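Local coordinates for periplasmic solute binding protein (PDB 4CL2) that binds manganese and zinc and probably delivers them for uptake across the inner membrane, as a two-lobed member of the bacterial solute-binding protein 9 family, at residues Gln19-Asp24 and Leu138-Tyr143; Thr83-Ile88 and Met115-Asn120; Pro153-Ile158 and Glu180-Lys185. All coordinates share one frame; numbering follows the deposited sequence.

Interaction 1. Residues Gln19-Asp24 and Leu138-Tyr143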
# COMPACT_ATOMS: atom_id res chain seq x y z
N GLN A 19 -9.67 -10.80 -3.77
CA GLN A 19 -10.29 -11.35 -4.97
C GLN A 19 -9.39 -12.32 -5.66
O GLN A 19 -9.86 -13.31 -6.19
CB GLN A 19 -10.68 -10.22 -5.93
CG GLN A 19 -11.34 -10.65 -7.22
CD GLN A 19 -12.68 -11.37 -7.01
OE1 GLN A 19 -13.39 -11.16 -6.04
NE2 GLN A 19 -13.00 -12.27 -7.92
N ASN A 20 -8.08 -12.09 -5.66
CA ASN A 20 -7.20 -13.04 -6.31
C ASN A 20 -7.03 -14.34 -5.56
O ASN A 20 -6.72 -15.39 -6.15
CB ASN A 20 -5.85 -12.40 -6.53
CG ASN A 20 -5.84 -11.56 -7.76
OD1 ASN A 20 -5.75 -12.06 -8.90
ND2 ASN A 20 -6.02 -10.27 -7.58
N ILE A 21 -7.23 -14.31 -4.24
CA ILE A 21 -7.13 -15.53 -3.45
C ILE A 21 -8.47 -16.28 -3.47
O ILE A 21 -8.48 -17.50 -3.51
CB ILE A 21 -6.63 -15.22 -2.03
CG1 ILE A 21 -5.22 -14.53 -2.06
CG2 ILE A 21 -6.60 -16.44 -1.14
CD1 ILE A 21 -4.98 -13.68 -0.85
N ALA A 22 -9.59 -15.56 -3.41
CA ALA A 22 -10.87 -16.22 -3.28
C ALA A 22 -11.50 -16.58 -4.61
O ALA A 22 -12.25 -17.54 -4.69
CB ALA A 22 -11.79 -15.32 -2.53
N LYS A 23 -11.18 -15.87 -5.67
CA LYS A 23 -11.73 -16.11 -7.01
C LYS A 23 -13.20 -16.44 -7.01
O LYS A 23 -13.62 -17.46 -7.57
CB LYS A 23 -11.00 -17.21 -7.70
CG LYS A 23 -9.58 -16.87 -7.93
CD LYS A 23 -8.95 -18.02 -8.66
CE LYS A 23 -7.81 -17.53 -9.51
NZ LYS A 23 -7.70 -18.44 -10.68
N ASP A 24 -13.97 -15.60 -6.40
CA ASP A 24 -15.47 -15.89 -6.47
C ASP A 24 -16.02 -17.04 -5.61
O ASP A 24 -17.27 -17.25 -5.62
CB ASP A 24 -16.00 -16.06 -7.91
CG ASP A 24 -15.72 -14.84 -8.80
OD1 ASP A 24 -15.79 -13.68 -8.34
OD2 ASP A 24 -15.46 -15.06 -9.99
N LEU A 138 -4.24 -23.28 -3.21
CA LEU A 138 -3.73 -23.21 -4.58
C LEU A 138 -3.72 -21.79 -5.08
O LEU A 138 -2.73 -21.29 -5.66
CB LEU A 138 -4.54 -24.15 -5.48
CG LEU A 138 -4.36 -23.83 -6.99
CD1 LEU A 138 -3.02 -24.35 -7.40
CD2 LEU A 138 -5.50 -24.48 -7.78
N ASN A 139 -4.83 -21.07 -4.84
CA ASN A 139 -4.96 -19.71 -5.35
C ASN A 139 -3.94 -18.76 -4.76
O ASN A 139 -3.38 -17.91 -5.47
CB ASN A 139 -6.36 -19.14 -5.10
CG ASN A 139 -7.46 -19.89 -5.84
OD1 ASN A 139 -7.21 -20.65 -6.79
ND2 ASN A 139 -8.74 -19.67 -5.42
N ALA A 140 -3.67 -18.92 -3.46
CA ALA A 140 -2.71 -18.09 -2.77
C ALA A 140 -1.30 -18.33 -3.37
O ALA A 140 -0.53 -17.37 -3.54
CB ALA A 140 -2.70 -18.37 -1.28
N ARG A 141 -0.95 -19.59 -3.62
CA ARG A 141 0.38 -19.88 -4.19
C ARG A 141 0.48 -19.29 -5.61
O ARG A 141 1.44 -18.64 -5.95
CB ARG A 141 0.71 -21.33 -4.16
CG ARG A 141 2.06 -21.69 -4.80
CD ARG A 141 1.96 -22.00 -6.30
NE ARG A 141 1.21 -23.18 -6.50
CZ ARG A 141 0.80 -23.62 -7.70
NH1 ARG A 141 1.09 -22.89 -8.79
NH2 ARG A 141 0.11 -24.68 -7.78
N GLU A 142 -0.53 -19.54 -6.43
CA GLU A 142 -0.54 -18.96 -7.78
C GLU A 142 -0.37 -17.49 -7.76
O GLU A 142 0.35 -16.91 -8.59
CB GLU A 142 -1.80 -19.35 -8.57
CG GLU A 142 -1.78 -20.82 -8.99
CD GLU A 142 -2.99 -21.25 -9.79
OE1 GLU A 142 -4.04 -20.54 -9.74
OE2 GLU A 142 -2.90 -22.33 -10.41
N TYR A 143 -1.12 -16.81 -6.91
CA TYR A 143 -1.05 -15.36 -6.90
C TYR A 143 0.30 -14.81 -6.35
O TYR A 143 0.88 -13.84 -6.88
CB TYR A 143 -2.22 -14.81 -6.10
CG TYR A 143 -2.30 -13.31 -6.04
CD1 TYR A 143 -2.37 -12.55 -7.22
CD2 TYR A 143 -2.39 -12.65 -4.86
CE1 TYR A 143 -2.51 -11.13 -7.15
CE2 TYR A 143 -2.51 -11.28 -4.79
CZ TYR A 143 -2.55 -10.52 -5.95
OH TYR A 143 -2.73 -9.15 -5.89
O HOH W 1 -4.82 -16.82 -7.62
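Asn-20 lies flat on the Tyr-143 ring. Its CB sits over the ring centre, 3.5 Å from the centroid, as a CH-pi contact, and the carboxamide beyond is stacked on the same ring, its plane only 3° from that of the aromatic, with Asn-20 CG 3.4 Å from Tyr-143 CE1. The ring gets there because Tyr-143 CG stands opposite its backbone N (chi1 -178°). Next to this stack, Asn-139 ND2 donates to Ile-21 O at 2.9 Å (N-H...O 153°). The acceptor lies in the amide plane of Asn-139, whereas the donor approaches from above the carbonyl plane. Lys-23 CD rests against the same amide, 3.6 Å from Asn-139 ND2. These contacts fasten the last turn of helix 12-22 to helix 133-158, the long helix that spans both lobes in this metal-binding family. Lys-23, with positive phi, is where the chain leaves the shorter helix. A water ties the two backbones together, donating to Asn-20 O and to Asn-139 O at 2.8 Å each. In the second shell, Asp-16 O accepts from Asn-20 ND2, which favours this rotation of the stacked amide, while Asp-16 and Ile-17 also touch the tyrosine. Ile-21 packs on Ile-121 and Leu-125 of helix 111-128.

Interaction 2. Residues Thr83-Ile88 and Met115-Asn120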
# COMPACT_ATOMS: atom_id res chain seq x y z
N THR A 83 -6.45 -8.26 10.91
CA THR A 83 -5.43 -7.31 10.53
C THR A 83 -4.46 -8.07 9.63
O THR A 83 -3.71 -8.95 10.11
CB THR A 83 -4.73 -6.78 11.78
OG1 THR A 83 -5.74 -6.06 12.52
CG2 THR A 83 -3.58 -5.83 11.41
N VAL A 84 -4.43 -7.69 8.36
CA VAL A 84 -3.71 -8.43 7.38
C VAL A 84 -2.22 -8.12 7.32
O VAL A 84 -1.52 -8.80 6.60
CB VAL A 84 -4.31 -8.33 5.95
CG1 VAL A 84 -5.81 -8.68 5.97
CG2 VAL A 84 -4.13 -6.92 5.40
N THR A 85 -1.74 -7.17 8.13
CA THR A 85 -0.33 -6.88 8.33
C THR A 85 0.28 -7.58 9.54
O THR A 85 1.44 -7.31 9.89
CB THR A 85 -0.10 -5.37 8.46
OG1 THR A 85 -0.91 -4.90 9.54
CG2 THR A 85 -0.42 -4.63 7.17
N ASP A 86 -0.45 -8.46 10.21
CA ASP A 86 0.13 -9.24 11.33
C ASP A 86 1.43 -9.90 10.86
O ASP A 86 1.47 -10.57 9.81
CB ASP A 86 -0.85 -10.36 11.74
CG ASP A 86 -2.02 -9.87 12.57
OD1 ASP A 86 -2.07 -8.68 12.98
OD2 ASP A 86 -2.93 -10.73 12.75
N GLY A 87 2.47 -9.77 11.65
CA GLY A 87 3.81 -10.29 11.27
C GLY A 87 4.73 -9.30 10.58
O GLY A 87 5.88 -9.67 10.21
N ILE A 88 4.24 -8.08 10.31
CA ILE A 88 5.08 -7.09 9.65
C ILE A 88 5.57 -6.16 10.76
O ILE A 88 4.77 -5.51 11.41
CB ILE A 88 4.34 -6.30 8.58
CG1 ILE A 88 3.94 -7.25 7.43
CG2 ILE A 88 5.19 -5.15 8.07
CD1 ILE A 88 3.07 -6.73 6.30
N MET A 115 3.72 -10.92 0.09
CA MET A 115 3.56 -12.36 0.44
C MET A 115 2.89 -12.56 1.81
O MET A 115 2.10 -13.49 2.00
CB MET A 115 4.85 -13.10 0.42
CG MET A 115 5.73 -12.85 -0.77
SD MET A 115 4.82 -13.48 -2.24
CE MET A 115 5.63 -12.66 -3.61
N ILE A 116 3.16 -11.66 2.75
CA ILE A 116 2.54 -11.71 4.09
C ILE A 116 1.05 -11.30 4.05
O ILE A 116 0.23 -11.98 4.69
CB ILE A 116 3.33 -10.81 5.07
CG1 ILE A 116 4.72 -11.41 5.21
CG2 ILE A 116 2.58 -10.72 6.39
CD1 ILE A 116 5.67 -10.51 5.98
N TYR A 117 0.71 -10.26 3.31
CA TYR A 117 -0.70 -9.89 3.06
C TYR A 117 -1.46 -11.11 2.51
O TYR A 117 -2.53 -11.49 3.01
CB TYR A 117 -0.87 -8.73 2.08
CG TYR A 117 -0.70 -7.33 2.67
CD1 TYR A 117 0.52 -6.86 3.13
CD2 TYR A 117 -1.79 -6.46 2.75
CE1 TYR A 117 0.68 -5.56 3.63
CE2 TYR A 117 -1.62 -5.19 3.27
CZ TYR A 117 -0.44 -4.73 3.73
OH TYR A 117 -0.25 -3.45 4.24
N ILE A 118 -0.89 -11.72 1.52
CA ILE A 118 -1.55 -12.89 0.85
C ILE A 118 -1.74 -14.01 1.85
O ILE A 118 -2.83 -14.59 1.92
CB ILE A 118 -0.71 -13.31 -0.37
CG1 ILE A 118 -0.83 -12.24 -1.47
CG2 ILE A 118 -1.16 -14.69 -0.88
CD1 ILE A 118 0.22 -12.36 -2.54
N GLU A 119 -0.68 -14.36 2.62
CA GLU A 119 -0.72 -15.46 3.58
C GLU A 119 -1.77 -15.19 4.65
O GLU A 119 -2.54 -16.10 5.02
CB GLU A 119 0.66 -15.72 4.19
CG GLU A 119 0.60 -16.66 5.36
CD GLU A 119 0.05 -18.04 5.05
OE1 GLU A 119 -0.08 -18.40 3.84
OE2 GLU A 119 -0.30 -18.74 6.02
N ASN A 120 -1.80 -13.96 5.19
CA ASN A 120 -2.76 -13.69 6.26
C ASN A 120 -4.18 -13.75 5.70
O ASN A 120 -5.12 -14.16 6.43
CB ASN A 120 -2.50 -12.29 6.86
CG ASN A 120 -1.31 -12.32 7.79
OD1 ASN A 120 -1.01 -13.37 8.35
ND2 ASN A 120 -0.61 -11.23 7.93
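Tyr-117 spreads its ring against the turn that follows strand 80-83, with Val-84 O above one face, offset toward the rim. Val-84 CG2 lies 3.6 Å from Tyr-117 CD2 and Ile-88 CD1 3.8 Å from Tyr-117 CE1, near opposite rims but on the same side of the ring plane; both side chains run roughly at right angles to the tyrosine. Thr-85 instead lies alongside it, pointing the same way, and brings its CG2 to 3.2 Å from Tyr-117 OH. The preceding residue, Ile-116, adds an aliphatic contact, its CG2 lying 3.9 Å from Ile-88 CG1. The polar half of the contact belongs to Asn-120, whose ND2 joins two backbone carbonyls. It donates to Val-84 O at 2.9 Å almost perfectly straight (177°), from above that carbonyl's plane, and to Asp-86 O at 2.9 Å (158°), in the carbonyl plane on a lone pair. Both acceptors lie in the plane of the amide, so its two N-H groups are used and its rotation is set. The carbonyls come from two overlapping beta turns, a type I turn from Thr-83 to Asp-86 and a type II turn from Thr-85 to Ile-88, which the amide links. Beyond them, Asn-60 OD1 hydrogen-bonds Tyr-117 OH, and the tyrosine side chain is about 7 Å from that of the metal ligand His-106. Helix 111-128 thus underlies the exit of edge strand 80-83, with Val-84 backbone-bonded to Cys-59 of strand 56-59 and packed on Ile-14 of helix 12-22.

Interaction 3. Residues Pro153-Ile158 and Glu180-Lys185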
# COMPACT_ATOMS: atom_id res chain seq x y z
N PRO A 153 11.95 -9.21 -11.15
CA PRO A 153 12.90 -8.65 -12.08
C PRO A 153 13.19 -7.14 -11.92
O PRO A 153 14.27 -6.66 -12.22
CB PRO A 153 12.28 -8.99 -13.48
CG PRO A 153 11.32 -10.08 -13.23
CD PRO A 153 10.86 -9.98 -11.81
N LEU A 154 12.21 -6.42 -11.42
CA LEU A 154 12.35 -4.97 -11.14
C LEU A 154 13.31 -4.77 -9.92
O LEU A 154 14.22 -3.95 -9.97
CB LEU A 154 11.03 -4.39 -10.84
CG LEU A 154 10.08 -4.41 -12.07
CD1 LEU A 154 8.69 -3.94 -11.67
CD2 LEU A 154 10.66 -3.51 -13.14
N LYS A 155 13.10 -5.60 -8.88
CA LYS A 155 14.06 -5.59 -7.74
C LYS A 155 15.47 -5.88 -8.18
O LYS A 155 16.42 -5.18 -7.86
CB LYS A 155 13.62 -6.54 -6.63
CG LYS A 155 14.58 -6.55 -5.44
CD LYS A 155 14.25 -7.67 -4.43
CE LYS A 155 15.26 -7.55 -3.30
NZ LYS A 155 15.00 -8.59 -2.27
N THR A 156 15.64 -6.93 -8.99
CA THR A 156 16.92 -7.33 -9.44
C THR A 156 17.63 -6.19 -10.17
O THR A 156 18.82 -5.90 -9.95
CB THR A 156 16.81 -8.65 -10.29
OG1 THR A 156 16.19 -9.67 -9.49
CG2 THR A 156 18.07 -9.02 -10.82
N ARG A 157 16.88 -5.46 -10.99
CA ARG A 157 17.44 -4.33 -11.67
C ARG A 157 17.76 -3.15 -10.70
O ARG A 157 18.88 -2.58 -10.80
CB ARG A 157 16.49 -3.86 -12.80
CG ARG A 157 17.12 -2.83 -13.68
CD ARG A 157 16.46 -2.75 -15.07
NE ARG A 157 16.68 -1.40 -15.62
CZ ARG A 157 15.73 -0.49 -15.88
NH1 ARG A 157 14.44 -0.78 -15.72
NH2 ARG A 157 16.08 0.72 -16.32
N ILE A 158 16.86 -2.87 -9.74
CA ILE A 158 17.01 -1.78 -8.75
C ILE A 158 18.29 -2.02 -7.94
O ILE A 158 19.04 -1.09 -7.59
CB ILE A 158 15.73 -1.70 -7.82
CG1 ILE A 158 14.51 -1.14 -8.61
CG2 ILE A 158 15.96 -0.88 -6.56
CD1 ILE A 158 13.13 -1.30 -7.98
N GLU A 180 13.05 -0.51 3.11
CA GLU A 180 13.54 -1.51 4.07
C GLU A 180 13.66 -2.90 3.41
O GLU A 180 14.56 -3.66 3.74
CB GLU A 180 12.61 -1.56 5.30
CG GLU A 180 13.12 -2.40 6.47
CD GLU A 180 12.79 -3.88 6.35
OE1 GLU A 180 11.95 -4.21 5.52
OE2 GLU A 180 13.46 -4.70 7.02
N ASP A 181 12.79 -3.19 2.47
CA ASP A 181 12.75 -4.52 1.77
C ASP A 181 13.92 -4.59 0.79
O ASP A 181 14.56 -5.62 0.67
CB ASP A 181 11.45 -4.67 1.05
CG ASP A 181 11.17 -6.08 0.50
OD1 ASP A 181 11.71 -6.99 1.01
OD2 ASP A 181 10.20 -6.22 -0.24
N PHE A 182 14.25 -3.50 0.12
CA PHE A 182 15.24 -3.53 -0.96
C PHE A 182 16.59 -3.02 -0.51
O PHE A 182 17.56 -3.07 -1.31
CB PHE A 182 14.78 -2.77 -2.22
CG PHE A 182 13.62 -3.37 -2.94
CD1 PHE A 182 13.05 -4.60 -2.54
CD2 PHE A 182 13.14 -2.78 -4.09
CE1 PHE A 182 11.98 -5.15 -3.21
CE2 PHE A 182 12.09 -3.35 -4.78
CZ PHE A 182 11.53 -4.52 -4.35
N GLY A 183 16.70 -2.43 0.71
CA GLY A 183 17.94 -1.87 1.18
C GLY A 183 18.29 -0.49 0.65
O GLY A 183 19.42 -0.23 0.26
N PHE A 184 17.31 0.40 0.64
CA PHE A 184 17.47 1.79 0.21
C PHE A 184 17.18 2.69 1.40
O PHE A 184 16.49 2.30 2.37
CB PHE A 184 16.50 2.14 -0.95
CG PHE A 184 16.99 1.72 -2.28
CD1 PHE A 184 17.21 0.35 -2.53
CD2 PHE A 184 17.17 2.62 -3.32
CE1 PHE A 184 17.68 -0.09 -3.75
CE2 PHE A 184 17.67 2.17 -4.53
CZ PHE A 184 17.92 0.83 -4.75
N LYS A 185 17.65 3.91 1.33
CA LYS A 185 17.23 4.94 2.32
C LYS A 185 16.04 5.73 1.78
O LYS A 185 15.88 5.77 0.58
CB LYS A 185 18.40 5.88 2.54
CG LYS A 185 19.60 5.20 3.21
CD LYS A 185 20.91 5.68 2.58
CE LYS A 185 21.31 4.86 1.35
NZ LYS A 185 22.23 5.63 0.46
O HOH W 2 12.29 -8.53 -1.56
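Lys-155 lays its aliphatic chain along one face of the Phe-182 ring. It starts at the far end of the ring, where Lys-155 CB is 3.7 Å from Phe-182 CZ. CG comes next and lies over the ring centre, 3.7 Å from the centroid and 13° off the normal, a clear CH-pi contact. CD follows at 3.6 Å from Phe-182 CE1, and CE passes beyond the rim, 3.8 Å from Phe-182 CD1. This path needs a fully extended side chain, with CG opposite the backbone N (chi1 -180°) and every later torsion close to trans. At the tip, Lys-155 NZ gives a hydrogen bond to a water at 2.8 Å, and that water donates to Asp-181 OD1 at 3.1 Å, so the two charges are bridged rather than in direct contact. The contact belongs to the C-terminal lobe: the last turns of the long helix 133-158 pack against the end of helix 176-182, just before strand 185-188 begins. Gly-183, with positive phi, carries the chain from helix 176-182 toward strand 185-188. Ile-158 is modelled in two conformers, so the approach of its CD1 to Phe-182 CE2 (3.9 Å in one of them) is uncertain. Phe-184 points its ring edge at the backbone carbonyl Ile-158 O and is stacked on Phe-168. Further out, the Asp-181 carboxylate is anchored by Thr-112 OG1 on OD1 and by Ser-110 OG on OD2, which steadies the acceptor of the bridging water, and Arg-157 touches Val-271 of helix 259-274.

Helix 133-158 carries one segment of interaction 1 and one of interaction 3, whose centres are about 26 Å apart. Interaction 1 joins it to helix 12-22 of the N-terminal lobe, interaction 3 to helix 176-182 of the C-terminal lobe. Interaction 2 lies about 15 Å from the first and about 20 Å from the third, centre to centre. In sequence, both its segments fall between those of interaction 1, and interaction 3 follows. Interactions 1 and 2 touch through Ile-118 of helix 111-128, which packs on Tyr-143 and Ile-21. The long helix thus connects both lobes, consistent with the rigid spine of this metal-binding family, whose metal site lies between the lobes.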